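Purine nucleoside phosphorylase YlmD (Geobacillus stearothermophilus, PDB 6T1B) cleaves adenosine, inosine and S-methyl-5'-thioadenosine with phosphate to give the free base and a ribose 1-phosphate, and also deaminates adenosine, using zinc. Local coordinates at residues T112-A124 and T261-E273. Sequence-based numbering, arbitrary orientation.
With NOS (inosine), chain B.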
ATOM      1  N   THR A 112      -5.720 -11.927   3.828  1.00 12.54           N
ATOM      2  CA  THR A 112      -6.843 -12.743   4.255  1.00 12.63           C
ATOM      3  C   THR A 112      -7.327 -13.598   3.094  1.00 15.10           C
ATOM      4  O   THR A 112      -7.234 -13.198   1.924  1.00 14.43           O
ATOM      5  CB  THR A 112      -7.994 -11.877   4.783  1.00 13.56           C
ATOM      6  OG1 THR A 112      -9.040 -12.686   5.326  1.00 14.68           O
ATOM      7  CG2 THR A 112      -8.582 -10.997   3.681  1.00 14.68           C
ATOM      8  N   ASP A 113      -7.863 -14.759   3.429  1.00 14.96           N
ATOM      9  CA  ASP A 113      -8.530 -15.594   2.444  1.00 15.71           C
ATOM     10  C   ASP A 113     -10.046 -15.605   2.621  1.00 15.68           C
ATOM     11  O   ASP A 113     -10.739 -16.387   1.981  1.00 17.38           O
ATOM     12  CB  ASP A 113      -7.933 -17.007   2.400  1.00 18.52           C
ATOM     13  CG  ASP A 113      -8.175 -17.796   3.665  1.00 17.33           C
ATOM     14  OD1 ASP A 113      -8.821 -17.273   4.577  1.00 20.29           O
ATOM     15  OD2 ASP A 113      -7.706 -18.956   3.744  1.00 19.94           O
ATOM     16  N   GLU A 114     -10.580 -14.683   3.423  1.00 16.51           N
ATOM     17  CA  GLU A 114     -12.008 -14.600   3.668  1.00 16.27           C
ATOM     18  C   GLU A 114     -12.602 -13.400   2.951  1.00 17.65           C
ATOM     19  O   GLU A 114     -11.937 -12.378   2.781  1.00 17.78           O
ATOM     20  CB  GLU A 114     -12.297 -14.495   5.174  1.00 17.57           C
ATOM     21  CG  GLU A 114     -11.740 -15.664   5.958  1.00 18.57           C
ATOM     22  CD  GLU A 114     -12.131 -15.689   7.418  1.00 20.98           C
ATOM     23  OE1 GLU A 114     -11.691 -16.635   8.103  1.00 22.41           O
ATOM     24  OE2 GLU A 114     -12.862 -14.791   7.887  1.00 23.19           O
ATOM     25  N   ALA A 115     -13.856 -13.531   2.529  1.00 17.67           N
ATOM     26  CA  ALA A 115     -14.601 -12.381   2.042  1.00 16.60           C
ATOM     27  C   ALA A 115     -15.162 -11.573   3.212  1.00 20.26           C
ATOM     28  O   ALA A 115     -15.237 -12.041   4.352  1.00 19.52           O
ATOM     29  CB  ALA A 115     -15.736 -12.816   1.119  1.00 20.61           C
ATOM     30  N   GLY A 116     -15.578 -10.346   2.914  1.00 17.34           N
ATOM     31  CA  GLY A 116     -16.171  -9.516   3.948  1.00 18.36           C
ATOM     32  C   GLY A 116     -15.184  -8.823   4.856  1.00 15.38           C
ATOM     33  O   GLY A 116     -15.579  -8.293   5.898  1.00 18.66           O
ATOM     34  N   VAL A 117     -13.916  -8.754   4.473  1.00 14.37           N
ATOM     35  CA  VAL A 117     -12.845  -8.201   5.290  1.00 12.13           C
ATOM     36  C   VAL A 117     -12.072  -7.232   4.404  1.00 15.10           C
ATOM     37  O   VAL A 117     -11.444  -7.653   3.428  1.00 15.07           O
ATOM     38  CB  VAL A 117     -11.912  -9.317   5.803  1.00 14.82           C
ATOM     39  CG1 VAL A 117     -10.755  -8.734   6.566  1.00 15.88           C
ATOM     40  CG2 VAL A 117     -12.702 -10.289   6.644  1.00 17.35           C
ATOM     41  N   LEU A 118     -12.098  -5.947   4.732  1.00 11.82           N
ATOM     42  CA  LEU A 118     -11.403  -4.943   3.938  1.00 12.75           C
ATOM     43  C   LEU A 118     -10.072  -4.625   4.589  1.00 11.13           C
ATOM     44  O   LEU A 118     -10.027  -3.989   5.639  1.00 11.80           O
ATOM     45  CB  LEU A 118     -12.245  -3.675   3.768  1.00 12.39           C
ATOM     46  CG  LEU A 118     -11.706  -2.744   2.679  1.00 11.32           C
ATOM     47  CD1 LEU A 118     -11.976  -3.277   1.280  1.00 13.63           C
ATOM     48  CD2 LEU A 118     -12.235  -1.318   2.836  1.00 13.07           C
ATOM     49  N   LEU A 119      -8.968  -5.038   3.967  1.00 11.06           N
ATOM     50  CA  LEU A 119      -7.651  -4.666   4.449  1.00 10.38           C
ATOM     51  C   LEU A 119      -7.449  -3.201   4.106  1.00 10.33           C
ATOM     52  O   LEU A 119      -7.720  -2.787   2.968  1.00 11.59           O
ATOM     53  CB  LEU A 119      -6.580  -5.513   3.766  1.00  9.84           C
ATOM     54  CG  LEU A 119      -6.848  -7.028   3.847  1.00 12.26           C
ATOM     55  CD1 LEU A 119      -5.717  -7.749   3.125  1.00 12.42           C
ATOM     56  CD2 LEU A 119      -7.004  -7.527   5.230  1.00 12.21           C
ATOM     57  N   ALA A 120      -6.936  -2.416   5.046  1.00  9.89           N
ATOM     58  CA  ALA A 120      -6.909  -0.970   4.884  1.00 10.25           C
ATOM     59  C   ALA A 120      -5.629  -0.430   5.509  1.00 10.74           C
ATOM     60  O   ALA A 120      -5.454  -0.494   6.734  1.00 10.77           O
ATOM     61  CB  ALA A 120      -8.158  -0.369   5.533  1.00 12.13           C
ATOM     62  N   LEU A 121      -4.742   0.126   4.666  1.00  9.07           N
ATOM     63  CA  LEU A 121      -3.456   0.662   5.089  1.00  8.95           C
ATOM     64  C   LEU A 121      -3.291   2.099   4.571  1.00  9.11           C
ATOM     65  O   LEU A 121      -3.826   2.448   3.511  1.00  9.87           O
ATOM     66  CB  LEU A 121      -2.288  -0.217   4.605  1.00 10.50           C
ATOM     67  CG  LEU A 121      -1.986  -1.465   5.438  1.00 10.57           C
ATOM     68  CD1 LEU A 121      -2.964  -2.626   5.363  1.00 11.52           C
ATOM     69  CD2 LEU A 121      -0.579  -1.970   5.088  1.00 12.89           C
ATOM     70  N   CYS A 122      -2.550   2.908   5.327  1.00  8.64           N
ATOM     71  CA  CYS A 122      -2.395   4.319   5.035  1.00  8.84           C
ATOM     72  C   CYS A 122      -1.087   4.620   4.331  1.00  9.20           C
ATOM     73  O   CYS A 122      -0.058   4.004   4.657  1.00  9.96           O
ATOM     74  CB  CYS A 122      -2.420   5.098   6.346  1.00 10.31           C
ATOM     75  SG  CYS A 122      -4.057   5.254   7.086  1.00 13.73           S
ATOM     76  N   PHE A 123      -1.119   5.605   3.418  1.00  8.58           N
ATOM     77  CA  PHE A 123       0.010   5.910   2.557  1.00  9.58           C
ATOM     78  C   PHE A 123       0.085   7.400   2.261  1.00  9.79           C
ATOM     79  O   PHE A 123      -0.939   8.059   2.066  1.00 10.55           O
ATOM     80  CB  PHE A 123      -0.129   5.178   1.219  1.00 10.60           C
ATOM     81  CG  PHE A 123       0.053   3.725   1.359  1.00 10.15           C
ATOM     82  CD1 PHE A 123       1.320   3.181   1.295  1.00 10.55           C
ATOM     83  CD2 PHE A 123      -1.010   2.911   1.669  1.00  9.03           C
ATOM     84  CE1 PHE A 123       1.520   1.825   1.489  1.00 11.20           C
ATOM     85  CE2 PHE A 123      -0.809   1.549   1.869  1.00 10.51           C
ATOM     86  CZ  PHE A 123       0.456   1.016   1.788  1.00 10.90           C
ATOM     87  N   ALA A 124       1.314   7.920   2.122  1.00  9.71           N
ATOM     88  CA  ALA A 124       1.554   9.247   1.566  1.00  9.26           C
ATOM     89  C   ALA A 124       2.996   9.360   1.064  1.00 10.44           C
ATOM     90  O   ALA A 124       3.740  10.248   1.460  1.00 11.30           O
ATOM     91  CB  ALA A 124       1.242  10.338   2.578  1.00 11.32           C
ATOM     92  N   THR A 261       0.934  16.201   6.853  1.00 11.26           N
ATOM     93  CA  THR A 261      -0.010  15.972   5.777  1.00 10.60           C
ATOM     94  C   THR A 261      -0.909  14.799   6.149  1.00  9.71           C
ATOM     95  O   THR A 261      -0.708  14.118   7.164  1.00 10.92           O
ATOM     96  CB  THR A 261       0.727  15.749   4.449  1.00 11.37           C
ATOM     97  OG1 THR A 261      -0.214  15.874   3.368  1.00 13.11           O
ATOM     98  CG2 THR A 261       1.455  14.424   4.417  1.00 12.13           C
ATOM     99  N   GLY A 262      -1.911  14.578   5.293  1.00 10.90           N
ATOM    100  CA  GLY A 262      -2.834  13.486   5.484  1.00 10.13           C
ATOM    101  C   GLY A 262      -2.269  12.172   4.965  1.00  9.72           C
ATOM    102  O   GLY A 262      -1.113  12.044   4.543  1.00  9.83           O
ATOM    103  N   ARG A 263      -3.126  11.167   5.016  1.00  9.29           N
ATOM    104  CA  ARG A 263      -2.860   9.868   4.437  1.00  9.22           C
ATOM    105  C   ARG A 263      -4.008   9.418   3.543  1.00  9.12           C
ATOM    106  O   ARG A 263      -5.188   9.583   3.886  1.00 10.33           O
ATOM    107  CB  ARG A 263      -2.683   8.810   5.526  1.00  9.89           C
ATOM    108  CG  ARG A 263      -1.553   9.071   6.491  1.00 10.11           C
ATOM    109  CD  ARG A 263      -0.210   8.903   5.811  1.00 12.41           C
ATOM    110  NE  ARG A 263       0.904   9.090   6.731  1.00 14.11           N
ATOM    111  CZ  ARG A 263       1.559  10.234   6.893  1.00 17.16           C
ATOM    112  NH1 ARG A 263       1.229  11.314   6.201  1.00 14.38           N
ATOM    113  NH2 ARG A 263       2.563  10.314   7.761  1.00 20.09           N
ATOM    114  N   MET A 264      -3.640   8.868   2.393  1.00  9.79           N
ATOM    115  CA  MET A 264      -4.591   8.120   1.598  1.00  9.18           C
ATOM    116  C   MET A 264      -4.743   6.721   2.203  1.00 11.06           C
ATOM    117  O   MET A 264      -3.876   6.251   2.934  1.00 11.14           O
ATOM    118  CB  MET A 264      -4.091   7.959   0.173  1.00 11.02           C
ATOM    119  CG  MET A 264      -3.945   9.232  -0.647  1.00  9.30           C
ATOM    120  SD  MET A 264      -2.414  10.150  -0.423  1.00 10.75           S
ATOM    121  CE  MET A 264      -1.222   9.078  -1.238  1.00 11.21           C
ATOM    122  N   LEU A 265      -5.851   6.060   1.881  1.00  9.90           N
ATOM    123  CA  LEU A 265      -6.050   4.674   2.272  1.00  9.15           C
ATOM    124  C   LEU A 265      -5.951   3.817   1.015  1.00 10.52           C
ATOM    125  O   LEU A 265      -6.657   4.081   0.028  1.00 10.66           O
ATOM    126  CB  LEU A 265      -7.433   4.458   2.858  1.00 10.88           C
ATOM    127  CG  LEU A 265      -7.639   3.177   3.651  1.00 14.28           C
ATOM    128  CD1 LEU A 265      -6.986   3.342   5.037  1.00 13.97           C
ATOM    129  CD2 LEU A 265      -9.094   2.802   3.733  1.00 16.30           C
ATOM    130  N   ALA A 266      -5.089   2.819   1.063  1.00  9.19           N
ATOM    131  CA  ALA A 266      -5.107   1.708   0.120  1.00  9.41           C
ATOM    132  C   ALA A 266      -5.957   0.612   0.736  1.00  9.87           C
ATOM    133  O   ALA A 266      -5.903   0.370   1.949  1.00 10.33           O
ATOM    134  CB  ALA A 266      -3.698   1.166  -0.099  1.00  9.51           C
ATOM    135  N   PHE A 267      -6.745  -0.050  -0.099  1.00  9.62           N
ATOM    136  CA  PHE A 267      -7.665  -1.036   0.439  1.00 10.02           C
ATOM    137  C   PHE A 267      -7.823  -2.177  -0.544  1.00 11.39           C
ATOM    138  O   PHE A 267      -7.699  -1.998  -1.765  1.00 11.38           O
ATOM    139  CB  PHE A 267      -9.026  -0.425   0.780  1.00 12.31           C
ATOM    140  CG  PHE A 267      -9.626   0.366  -0.345  1.00 10.88           C
ATOM    141  CD1 PHE A 267     -10.426  -0.237  -1.302  1.00 12.55           C
ATOM    142  CD2 PHE A 267      -9.369   1.726  -0.461  1.00 11.06           C
ATOM    143  CE1 PHE A 267     -10.964   0.505  -2.336  1.00 14.89           C
ATOM    144  CE2 PHE A 267      -9.918   2.455  -1.494  1.00 13.81           C
ATOM    145  CZ  PHE A 267     -10.689   1.845  -2.442  1.00 15.39           C
ATOM    146  N   ILE A 268      -8.045  -3.364  -0.001  1.00 10.25           N
ATOM    147  CA  ILE A 268      -8.424  -4.512  -0.823  1.00 12.86           C
ATOM    148  C   ILE A 268      -9.264  -5.471   0.010  1.00 11.31           C
ATOM    149  O   ILE A 268      -8.957  -5.756   1.175  1.00 12.01           O
ATOM    150  CB  ILE A 268      -7.186  -5.192  -1.446  1.00 13.14           C
ATOM    151  CG1 ILE A 268      -7.585  -6.289  -2.441  1.00 13.90           C
ATOM    152  CG2 ILE A 268      -6.256  -5.787  -0.374  1.00 13.12           C
ATOM    153  CD1 ILE A 268      -6.422  -6.783  -3.312  1.00 14.29           C
ATOM    154  N   GLY A 269     -10.299  -6.018  -0.618  1.00 12.15           N
ATOM    155  CA  GLY A 269     -11.167  -6.990   0.025  1.00 12.94           C
ATOM    156  C   GLY A 269     -12.085  -7.608  -1.007  1.00 13.89           C
ATOM    157  O   GLY A 269     -12.149  -7.144  -2.151  1.00 16.59           O
ATOM    158  N   ARG A 270     -12.783  -8.651  -0.599  1.00 14.87           N
ATOM    159  CA  ARG A 270     -13.779  -9.293  -1.442  1.00 16.66           C
ATOM    160  C   ARG A 270     -15.138  -9.182  -0.787  1.00 20.63           C
ATOM    161  O   ARG A 270     -15.262  -9.323   0.428  1.00 20.43           O
ATOM    162  CB  ARG A 270     -13.401 -10.745  -1.693  1.00 19.09           C
ATOM    163  CG  ARG A 270     -12.161 -10.846  -2.547  1.00 24.31           C
ATOM    164  CD  ARG A 270     -11.839 -12.258  -2.963  1.00 29.44           C
ATOM    165  NE  ARG A 270     -11.616 -13.137  -1.821  1.00 26.12           N
ATOM    166  CZ  ARG A 270     -12.458 -14.089  -1.426  1.00 22.78           C
ATOM    167  NH1 ARG A 270     -13.593 -14.292  -2.087  1.00 33.85           N
ATOM    168  NH2 ARG A 270     -12.168 -14.854  -0.383  1.00 29.28           N
ATOM    169  N   ARG A 271     -16.154  -8.922  -1.606  1.00 20.92           N
ATOM    170  CA  ARG A 271     -17.504  -8.790  -1.086  1.00 22.06           C
ATOM    171  C   ARG A 271     -18.079 -10.151  -0.725  1.00 24.81           C
ATOM    172  O   ARG A 271     -17.869 -11.140  -1.430  1.00 25.26           O
ATOM    173  CB  ARG A 271     -18.401  -8.140  -2.134  1.00 22.48           C
ATOM    174  CG  ARG A 271     -17.980  -6.758  -2.541  1.00 21.55           C
ATOM    175  CD  ARG A 271     -19.087  -6.086  -3.373  1.00 23.12           C
ATOM    176  NE  ARG A 271     -18.618  -4.793  -3.843  1.00 23.88           N
ATOM    177  CZ  ARG A 271     -18.582  -3.690  -3.094  1.00 23.66           C
ATOM    178  NH1 ARG A 271     -19.029  -3.722  -1.851  1.00 24.90           N
ATOM    179  NH2 ARG A 271     -18.128  -2.556  -3.606  1.00 26.22           N
ATOM    180  N   GLU A 272     -18.846 -10.172   0.366  1.00 30.17           N
ATOM    181  CA  GLU A 272     -19.612 -11.327   0.816  1.00 34.75           C
ATOM    182  C   GLU A 272     -21.016 -11.204   0.236  1.00 44.90           C
ATOM    183  O   GLU A 272     -21.691 -10.190   0.456  1.00 63.64           O
ATOM    184  CB  GLU A 272     -19.677 -11.267   2.338  1.00 35.58           C
ATOM    185  CG  GLU A 272     -19.534 -12.577   3.064  1.00 57.07           C
ATOM    186  CD  GLU A 272     -19.300 -12.365   4.549  1.00 58.06           C
ATOM    187  OE1 GLU A 272     -19.425 -11.206   5.012  1.00 44.80           O
ATOM    188  OE2 GLU A 272     -18.976 -13.346   5.251  1.00 45.86           O
ATOM    189  N   GLU A 273     -21.459 -12.226  -0.496  1.00 59.19           N
ATOM    190  CA  GLU A 273     -22.784 -12.199  -1.120  1.00 71.98           C
ATOM    191  C   GLU A 273     -23.899 -12.468  -0.094  1.00 67.21           C
ATOM    192  O   GLU A 273     -24.972 -11.862  -0.139  1.00 76.56           O
ATOM    193  CB  GLU A 273     -22.898 -13.231  -2.252  1.00 51.27           C
ATOM    194  CG  GLU A 273     -21.766 -13.230  -3.288  1.00 78.60           C
ATOM    195  CD  GLU A 273     -21.398 -11.841  -3.791  1.00 86.27           C
ATOM    196  OE1 GLU A 273     -20.232 -11.653  -4.199  1.00 81.20           O
ATOM    197  OE2 GLU A 273     -22.261 -10.943  -3.772  1.00 82.91           O
TER
HETATM  198  N9  NOS B 301       0.122   6.830  10.187  1.00 28.56           N
HETATM  199  C4  NOS B 301      -0.696   5.763  10.144  1.00 26.01           C
HETATM  200  N3  NOS B 301      -0.483   4.324   9.860  1.00 25.85           N
HETATM  201  C2  NOS B 301      -1.593   3.417   9.941  1.00 25.92           C
HETATM  202  N1  NOS B 301      -2.909   3.875  10.289  1.00 25.76           N
HETATM  203  C6  NOS B 301      -3.170   5.235  10.569  1.00 23.83           C
HETATM  204  O6  NOS B 301      -4.294   5.557  10.840  1.00 19.81           O
HETATM  205  C5  NOS B 301      -1.960   6.188  10.473  1.00 24.18           C
HETATM  206  N7  NOS B 301      -1.902   7.472  10.645  1.00 21.97           N
HETATM  207  C8  NOS B 301      -0.646   7.883  10.487  1.00 27.12           C
HETATM  208  C5' NOS B 301       2.139   4.978   6.870  1.00 40.47           C
HETATM  209  O5' NOS B 301       2.552   5.402   5.574  1.00 41.78           O
HETATM  210  C4' NOS B 301       2.676   5.897   7.938  1.00 38.12           C
HETATM  211  O4' NOS B 301       1.590   6.720   8.417  1.00 35.88           O
HETATM  212  C1' NOS B 301       1.546   6.695   9.829  1.00 33.55           C
HETATM  213  C2' NOS B 301       2.250   5.413  10.262  1.00 36.43           C
HETATM  214  O2' NOS B 301       2.833   5.577  11.548  1.00 37.52           O
HETATM  215  C3' NOS B 301       3.293   5.216   9.161  1.00 38.34           C
HETATM  216  O3' NOS B 301       4.504   5.903   9.519  1.00 39.57           O
HETATM  217  O   HOH W   1     -12.299  -9.732   2.031  1.00 15.98           O
HETATM  218  O   HOH W   2     -10.005 -12.513   0.517  1.00 23.86           O
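E114 O is gripped by two waters, and both lead across to R270: one lies 2.8 Å from E114 O and accepts from R270 N, the other takes the N-H of R270 NE. Beside them G116 N gives R270 O a nearly straight bond of 2.7 Å (177°). The R270 side chain bends at chi3 (-60°), which lays one guanidinium face over A115, while D113 O sits at its edge. From here 118-123 and 264-269 run antiparallel, neighbouring strands of a mixed six-stranded sheet, far apart in sequence, with 25-29 on the other side of 264-269 and 74-75 beyond 118-123. Three hydrogen-bonded pairs, L119 with I268, L121 with A266 and F123 with M264, zip them together. On the face carrying those residues, L119 CD1 lies alongside I268 CG2, and the F123 ring brings CE2 to 3.5 Å from A266 CB; that ring also meets H143, a ligand of the catalytic zinc. On the other face A120 CB rests against both methyls of L265, with L63 of helix 53-67 packed on L265 and F267. At the pocket end C122 SG touches the inosine base, 3.6 Å from NOS C6, and C122 O accepts from the ribose O5'. R263 turns at chi2 (-70°), its CB against C122 CB, and sends NE to NOS O4' at 3.0 Å, the bond almost straight; NH1 reaches back to G262 O from above the carbonyl plane. With an alanine at R263, ribose O4' would probably lose this donor and A124 CB the guanidinium packed near it. N44 OD1 accepts from the backbone N of R263.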